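Local coordinates for protein tumor necrosis factor receptor superfamily member 11B (Mus musculus, PDB 4E4D) that acts as a secreted decoy receptor for TNFSF11/RANKL, neutralising its role in osteoclastogenesis, here represented by its N-terminal cysteine-rich part, at residues P25-K30 and T39-C44; L18-C23 and Q31-R36; L98-C103 and R117-K122. All blocks are in the same frame, centred on the assembly; numbering follows the deposited sequence.

Interaction 1 (P25-K30 and T39-C44)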
# COMPACT_ATOMS: atom_id res chain seq x y z
N PRO B 25 -34.67 -14.40 2.83
CA PRO B 25 -34.17 -13.05 2.56
C PRO B 25 -34.91 -12.01 3.40
O PRO B 25 -36.10 -12.17 3.67
CB PRO B 25 -34.49 -12.86 1.07
CG PRO B 25 -34.59 -14.24 0.52
CD PRO B 25 -35.16 -15.07 1.62
N GLY B 26 -34.20 -10.97 3.81
CA GLY B 26 -34.77 -9.95 4.67
C GLY B 26 -34.55 -10.23 6.14
O GLY B 26 -34.91 -9.41 6.99
N THR B 27 -33.95 -11.37 6.45
CA THR B 27 -33.70 -11.75 7.84
C THR B 27 -32.30 -12.33 8.00
O THR B 27 -31.65 -12.69 7.02
CB THR B 27 -34.72 -12.80 8.33
OG1 THR B 27 -34.46 -14.06 7.71
CG2 THR B 27 -36.14 -12.36 8.02
N TYR B 28 -31.85 -12.43 9.25
CA TYR B 28 -30.58 -13.07 9.57
C TYR B 28 -30.79 -14.11 10.66
O TYR B 28 -31.75 -14.02 11.43
CB TYR B 28 -29.54 -12.04 10.02
CG TYR B 28 -29.87 -11.39 11.35
CD1 TYR B 28 -29.41 -11.94 12.54
CD2 TYR B 28 -30.63 -10.23 11.42
CE1 TYR B 28 -29.70 -11.36 13.76
CE2 TYR B 28 -30.92 -9.64 12.63
CZ TYR B 28 -30.46 -10.21 13.80
OH TYR B 28 -30.75 -9.63 15.01
N LEU B 29 -29.90 -15.09 10.72
CA LEU B 29 -30.00 -16.16 11.70
C LEU B 29 -29.52 -15.68 13.07
O LEU B 29 -28.37 -15.26 13.22
CB LEU B 29 -29.17 -17.36 11.25
CG LEU B 29 -29.35 -18.67 12.01
CD1 LEU B 29 -28.82 -19.83 11.18
CD2 LEU B 29 -28.66 -18.64 13.36
N LYS B 30 -30.39 -15.75 14.07
CA LYS B 30 -30.03 -15.33 15.42
C LYS B 30 -29.80 -16.53 16.35
O LYS B 30 -28.99 -16.46 17.26
CB LYS B 30 -31.09 -14.40 16.00
CG LYS B 30 -30.60 -13.64 17.22
CD LYS B 30 -31.60 -12.59 17.68
CE LYS B 30 -30.97 -11.64 18.69
NZ LYS B 30 -30.39 -12.35 19.87
N THR B 39 -35.55 -22.86 13.32
CA THR B 39 -34.52 -21.84 13.15
C THR B 39 -35.10 -20.45 13.42
O THR B 39 -36.09 -20.05 12.81
CB THR B 39 -33.93 -21.86 11.72
OG1 THR B 39 -33.23 -23.08 11.51
CG2 THR B 39 -32.98 -20.69 11.52
N LEU B 40 -34.47 -19.73 14.34
CA LEU B 40 -34.91 -18.38 14.68
C LEU B 40 -34.31 -17.37 13.70
O LEU B 40 -33.10 -17.26 13.57
CB LEU B 40 -34.49 -18.02 16.10
CG LEU B 40 -34.88 -16.61 16.55
CD1 LEU B 40 -36.39 -16.44 16.59
CD2 LEU B 40 -34.26 -16.28 17.90
N CYS B 41 -35.18 -16.64 13.02
CA CYS B 41 -34.75 -15.65 12.04
C CYS B 41 -35.35 -14.29 12.36
O CYS B 41 -36.55 -14.17 12.63
CB CYS B 41 -35.14 -16.09 10.63
SG CYS B 41 -34.36 -17.64 10.11
N VAL B 42 -34.50 -13.26 12.34
CA VAL B 42 -34.92 -11.91 12.70
C VAL B 42 -34.70 -10.97 11.52
O VAL B 42 -33.67 -11.04 10.85
CB VAL B 42 -34.12 -11.41 13.91
CG1 VAL B 42 -34.45 -9.96 14.23
CG2 VAL B 42 -34.38 -12.30 15.11
N PRO B 43 -35.67 -10.08 11.26
CA PRO B 43 -35.53 -9.14 10.14
C PRO B 43 -34.23 -8.35 10.20
O PRO B 43 -33.76 -8.02 11.29
CB PRO B 43 -36.74 -8.21 10.31
CG PRO B 43 -37.26 -8.46 11.70
CD PRO B 43 -36.93 -9.88 11.99
N CYS B 44 -33.66 -8.05 9.04
CA CYS B 44 -32.41 -7.30 8.97
C CYS B 44 -32.57 -5.93 9.60
O CYS B 44 -33.59 -5.27 9.39
CB CYS B 44 -31.96 -7.14 7.51
SG CYS B 44 -31.36 -8.65 6.73

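Interaction 2 (L18-C23 and Q31-R36)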
# COMPACT_ATOMS: atom_id res chain seq x y z
N LEU B 18 -28.96 -32.72 13.12
CA LEU B 18 -30.29 -32.66 12.53
C LEU B 18 -30.37 -31.52 11.53
O LEU B 18 -29.61 -30.56 11.60
CB LEU B 18 -31.36 -32.47 13.62
CG LEU B 18 -31.43 -31.08 14.27
CD1 LEU B 18 -32.72 -30.95 15.06
CD2 LEU B 18 -30.23 -30.83 15.17
N LEU B 19 -31.32 -31.62 10.60
CA LEU B 19 -31.50 -30.58 9.59
C LEU B 19 -32.53 -29.55 10.06
O LEU B 19 -33.33 -29.82 10.95
CB LEU B 19 -31.92 -31.19 8.25
CG LEU B 19 -33.18 -32.05 8.20
CD1 LEU B 19 -34.44 -31.20 8.19
CD2 LEU B 19 -33.14 -32.96 6.99
N CYS B 20 -32.48 -28.36 9.47
CA CYS B 20 -33.40 -27.29 9.84
C CYS B 20 -33.39 -26.17 8.80
O CYS B 20 -32.47 -26.06 8.00
CB CYS B 20 -33.04 -26.75 11.22
SG CYS B 20 -31.32 -26.23 11.40
N ASP B 21 -34.43 -25.34 8.84
CA ASP B 21 -34.65 -24.32 7.82
C ASP B 21 -33.61 -23.21 7.84
O ASP B 21 -33.17 -22.76 8.91
CB ASP B 21 -36.04 -23.72 7.99
CG ASP B 21 -37.14 -24.73 7.73
OD1 ASP B 21 -37.45 -25.51 8.65
OD2 ASP B 21 -37.70 -24.73 6.61
N LYS B 22 -33.21 -22.77 6.65
CA LYS B 22 -32.36 -21.60 6.51
C LYS B 22 -33.19 -20.35 6.75
O LYS B 22 -34.42 -20.41 6.82
CB LYS B 22 -31.75 -21.54 5.11
CG LYS B 22 -30.84 -22.71 4.76
CD LYS B 22 -30.16 -22.48 3.42
CE LYS B 22 -29.24 -23.63 3.05
NZ LYS B 22 -28.49 -23.36 1.79
N CYS B 23 -32.53 -19.20 6.87
CA CYS B 23 -33.22 -17.93 7.03
C CYS B 23 -33.56 -17.33 5.68
O CYS B 23 -32.73 -17.30 4.77
CB CYS B 23 -32.39 -16.96 7.86
SG CYS B 23 -32.41 -17.30 9.64
N GLN B 31 -30.53 -17.61 16.11
CA GLN B 31 -30.36 -18.84 16.89
C GLN B 31 -30.68 -20.08 16.05
O GLN B 31 -31.73 -20.16 15.41
CB GLN B 31 -31.24 -18.81 18.14
CG GLN B 31 -30.79 -17.81 19.18
CD GLN B 31 -31.54 -17.95 20.49
OE1 GLN B 31 -32.63 -18.52 20.54
NE2 GLN B 31 -30.96 -17.42 21.56
N HIS B 32 -29.76 -21.04 16.07
CA HIS B 32 -29.93 -22.28 15.32
C HIS B 32 -31.17 -23.03 15.76
O HIS B 32 -31.70 -22.80 16.85
CB HIS B 32 -28.71 -23.17 15.51
CG HIS B 32 -27.46 -22.64 14.88
ND1 HIS B 32 -27.00 -23.07 13.65
CD2 HIS B 32 -26.57 -21.71 15.31
CE1 HIS B 32 -25.89 -22.43 13.35
NE2 HIS B 32 -25.60 -21.60 14.34
N CYS B 33 -31.62 -23.95 14.92
CA CYS B 33 -32.76 -24.78 15.25
C CYS B 33 -32.39 -25.79 16.31
O CYS B 33 -31.38 -26.49 16.19
CB CYS B 33 -33.27 -25.51 14.01
SG CYS B 33 -32.04 -26.60 13.27
N THR B 34 -33.20 -25.87 17.36
CA THR B 34 -33.01 -26.89 18.39
C THR B 34 -34.03 -27.99 18.16
O THR B 34 -34.98 -27.82 17.39
CB THR B 34 -33.19 -26.31 19.80
OG1 THR B 34 -34.54 -25.88 19.99
CG2 THR B 34 -32.25 -25.14 20.02
N VAL B 35 -33.83 -29.13 18.82
CA VAL B 35 -34.77 -30.24 18.71
C VAL B 35 -36.19 -29.76 19.02
O VAL B 35 -37.16 -30.36 18.56
CB VAL B 35 -34.40 -31.38 19.68
CG1 VAL B 35 -34.47 -30.89 21.12
CG2 VAL B 35 -35.31 -32.58 19.47
N ARG B 36 -36.29 -28.67 19.77
CA ARG B 36 -37.58 -28.16 20.21
C ARG B 36 -38.07 -27.00 19.35
O ARG B 36 -39.26 -26.88 19.08
CB ARG B 36 -37.49 -27.72 21.68
CG ARG B 36 -38.81 -27.71 22.42
CD ARG B 36 -38.65 -27.23 23.86
NE ARG B 36 -38.41 -25.79 23.93
CZ ARG B 36 -37.21 -25.21 23.92
NH1 ARG B 36 -36.10 -25.94 23.84
NH2 ARG B 36 -37.11 -23.89 23.99

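Interaction 3 (L98-C103 and R117-K122)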
# COMPACT_ATOMS: atom_id res chain seq x y z
N LEU B 98 -17.11 8.15 -16.20
CA LEU B 98 -16.46 8.80 -17.33
C LEU B 98 -17.40 8.87 -18.53
O LEU B 98 -18.31 8.05 -18.66
CB LEU B 98 -15.19 8.05 -17.71
CG LEU B 98 -14.18 7.83 -16.59
CD1 LEU B 98 -12.93 7.15 -17.12
CD2 LEU B 98 -13.82 9.15 -15.92
N LYS B 99 -17.17 9.84 -19.40
CA LYS B 99 -17.95 9.98 -20.62
C LYS B 99 -17.60 8.84 -21.58
O LYS B 99 -16.50 8.30 -21.54
CB LYS B 99 -17.66 11.32 -21.30
CG LYS B 99 -17.95 12.53 -20.44
CD LYS B 99 -17.61 13.81 -21.20
CE LYS B 99 -17.81 15.05 -20.35
NZ LYS B 99 -17.45 16.29 -21.10
N HIS B 100 -18.54 8.49 -22.45
CA HIS B 100 -18.30 7.45 -23.44
C HIS B 100 -17.26 7.91 -24.46
O HIS B 100 -17.20 9.09 -24.81
CB HIS B 100 -19.60 7.08 -24.15
CG HIS B 100 -20.63 6.46 -23.26
ND1 HIS B 100 -21.80 7.10 -22.91
CD2 HIS B 100 -20.66 5.26 -22.63
CE1 HIS B 100 -22.51 6.32 -22.11
NE2 HIS B 100 -21.83 5.20 -21.92
N ARG B 101 -16.45 6.97 -24.93
CA ARG B 101 -15.39 7.26 -25.89
C ARG B 101 -15.94 8.02 -27.09
O ARG B 101 -17.10 7.84 -27.47
CB ARG B 101 -14.73 5.97 -26.35
CG ARG B 101 -13.55 6.17 -27.29
CD ARG B 101 -12.97 4.85 -27.79
NE ARG B 101 -12.49 4.01 -26.69
CZ ARG B 101 -13.21 3.08 -26.07
NH1 ARG B 101 -14.47 2.84 -26.42
NH2 ARG B 101 -12.66 2.37 -25.09
N SER B 102 -15.10 8.87 -27.68
CA SER B 102 -15.49 9.64 -28.86
C SER B 102 -14.64 9.24 -30.06
O SER B 102 -13.44 9.51 -30.10
CB SER B 102 -15.34 11.14 -28.59
OG SER B 102 -16.15 11.54 -27.50
N CYS B 103 -15.28 8.59 -31.03
CA CYS B 103 -14.58 8.14 -32.23
C CYS B 103 -13.95 9.32 -32.97
O CYS B 103 -14.62 10.31 -33.25
CB CYS B 103 -15.56 7.42 -33.17
SG CYS B 103 -16.27 5.91 -32.48
N ARG B 117 -20.96 -0.01 -19.41
CA ARG B 117 -19.99 -0.34 -20.45
C ARG B 117 -19.73 0.84 -21.38
O ARG B 117 -20.63 1.63 -21.66
CB ARG B 117 -20.46 -1.55 -21.26
CG ARG B 117 -20.72 -2.78 -20.41
CD ARG B 117 -20.92 -4.02 -21.27
NE ARG B 117 -21.26 -5.19 -20.47
CZ ARG B 117 -20.39 -5.93 -19.79
NH1 ARG B 117 -19.10 -5.61 -19.79
NH2 ARG B 117 -20.81 -6.97 -19.10
N ASN B 118 -18.50 0.95 -21.86
CA ASN B 118 -18.11 2.04 -22.74
C ASN B 118 -18.52 1.77 -24.19
O ASN B 118 -18.78 0.62 -24.56
CB ASN B 118 -16.60 2.27 -22.65
CG ASN B 118 -16.18 3.63 -23.17
OD1 ASN B 118 -17.01 4.46 -23.52
ND2 ASN B 118 -14.87 3.86 -23.21
N THR B 119 -18.57 2.82 -25.00
CA THR B 119 -18.96 2.68 -26.40
C THR B 119 -17.87 1.99 -27.22
O THR B 119 -16.68 2.24 -27.02
CB THR B 119 -19.27 4.04 -27.04
OG1 THR B 119 -18.18 4.95 -26.80
CG2 THR B 119 -20.55 4.62 -26.47
N VAL B 120 -18.29 1.12 -28.14
CA VAL B 120 -17.36 0.42 -29.01
C VAL B 120 -17.31 1.09 -30.38
O VAL B 120 -18.34 1.23 -31.04
CB VAL B 120 -17.76 -1.05 -29.19
CG1 VAL B 120 -16.76 -1.78 -30.07
CG2 VAL B 120 -17.88 -1.74 -27.83
N CYS B 121 -16.12 1.49 -30.80
CA CYS B 121 -15.94 2.12 -32.10
C CYS B 121 -15.34 1.13 -33.10
O CYS B 121 -14.87 0.06 -32.71
CB CYS B 121 -15.04 3.35 -31.98
SG CYS B 121 -15.72 4.68 -30.96
N LYS B 122 -15.37 1.50 -34.37
CA LYS B 122 -14.83 0.65 -35.43
C LYS B 122 -14.75 1.43 -36.73
O LYS B 122 -15.59 2.29 -37.01
CB LYS B 122 -15.71 -0.59 -35.61
CG LYS B 122 -15.24 -1.52 -36.71
CD LYS B 122 -16.17 -2.72 -36.86
CE LYS B 122 -15.70 -3.65 -37.96
NZ LYS B 122 -15.72 -3.00 -39.30

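Interaction 1 (P25-K30 and T39-C44)
Tyr-28 and Val-42 face each other as a hydrogen-bonded pair where strands 27-30 and 40-43 run antiparallel. Tyr-28 N reaches Val-42 O at 2.8 Å, and Val-42 N returns a bond to Tyr-28 O, nearly straight at 171°. From CB, the first torsion of Tyr-28 (chi1 68°) tucks CG between its backbone N and carbonyl carbon and carries the ring over the partner strand. CG and then CD2 pass Val-42 O, CD2 at 3.2 Å. CE2 comes next, with Pro-43 O at the ring edge, 3.5 Å away. Farther out, CZ sits 3.9 Å from Val-42 CB, which lies over one ring face in a CH-pi contact, and OH ends 3.8 Å from Val-42 CG1. Val-42 turns its other branch to Lys-30, with CG2 3.8 Å from CD of the lysine. With an alanine here in place of Tyr-28, Val-42 CB and CG1 would probably lose the ring that covers them. Further bonds, Cys-44 N to Gly-26 O and Lys-30 N to Leu-40 O, extend the pairing in both directions. This is the beta hairpin of the first TNFR cysteine-rich repeat, closed into it by Cys-41–Cys-23; the chain runs straight on into the second at Cys-44, whose disulfide partner is Cys-59.

Interaction 2 (L18-C23 and Q31-R36)
Thr-34 OG1 takes a hydrogen bond from the backbone N of Arg-37, a bond that lies within the loop after strand 27-31, while the Leu-18 side chain comes near Thr-34 C only at the limit of contact. CD1 of Leu-18 is the branch that does the touching: it ends 4.2 Å from Val-35 CA, a loose apolar contact at the exposed end of the pair. The real join is covalent. Cys-20 SG and Cys-33 SG are bonded at 2.0 Å, though the torsion across the bridge is poorly defined in the model. Both sulfurs lie between their own backbone N and carbonyl carbon (chi1 53° for Cys-20 and 60° for Cys-33), and the two alpha carbons, CA of Cys-20 and CA of Cys-33, are held 6.0 Å apart. With so little other contact, the disulfide does most of the work of fixing the 31-36 loop against the short strand. Thr-39 packs on both half-cystines. Strand 20-21 is itself paired antiparallel with strand 9-10, through a backbone bond between Cys-20 and Tyr-10, and the 31-36 loop leads from strand 27-31 toward strand 40-43, so the bridge staples one small sheet to the connection of the next hairpin.

Interaction 3 (L98-C103 and R117-K122)
A set of side-chain-to-backbone hydrogen bonds round Asn-118, with a disulfide at one end, joins the chain leaving strand 96-99 to the stretch that enters strand 120-123 in the third cysteine-rich repeat. The touching parts run roughly alongside each other, their end-to-end directions 20° apart. At the centre is Asn-118 OD1, which accepts from two backbone nitrogens. Arg-101 N donates to it at 2.9 Å, 163° at the hydrogen, in the carbonyl plane and on a lone pair; Thr-119 N comes in at 2.7 Å from above that plane. The asparagine reaches across because its CG stands opposite its own backbone N (chi1 -162°), and these bonds should hold the amide in a fixed rotation. Its other end, ND2, lies over one face of the Arg-101 guanidinium with the two planes inclined; both groups are donors, so they are not bonded, and the exact placing of the guanidinium is doubtful. Thr-119 adds a weak bond from OG1 to Arg-101 O, while its CG2 meets His-100 CB at 3.5 Å. The His-100 ring slides past Asn-118 with Arg-117 O at its edge. Beyond these bonds, Cys-103 SG and Cys-121 SG are joined at 2.0 Å, and both half-cystines pack on Val-109 of strand 107-111. At the start of the 98-103 segment, Leu-98 packs against an aromatic side chain of another protein's chain in the assembly. Short strands and irregular loops pinned by disulfides, with little hydrophobic core, are the hallmark of the TNF receptor cysteine-rich domain.

Overall arrangement
Interactions 1 and 2 form one continuous piece of the first repeat: their centres are 12 Å apart, and their segments alternate along the chain. The Cys-23–Cys-41 disulfide links them directly, crossing in sequence with Cys-20–Cys-33, and Thr-39 OG1 probably hydrogen-bonds Asp-21 O at 2.6 Å. Interaction 3 stands apart in the third repeat, at the other side of the chain's centre; its centre is about 44 Å from that of interaction 1 and 52 Å from that of interaction 2. The second repeat lies between, giving the elongated receptor rod. Of the three, interaction 3 alone reaches another protein's chain in the assembly, where Lys-99 packs on an acidic side chain.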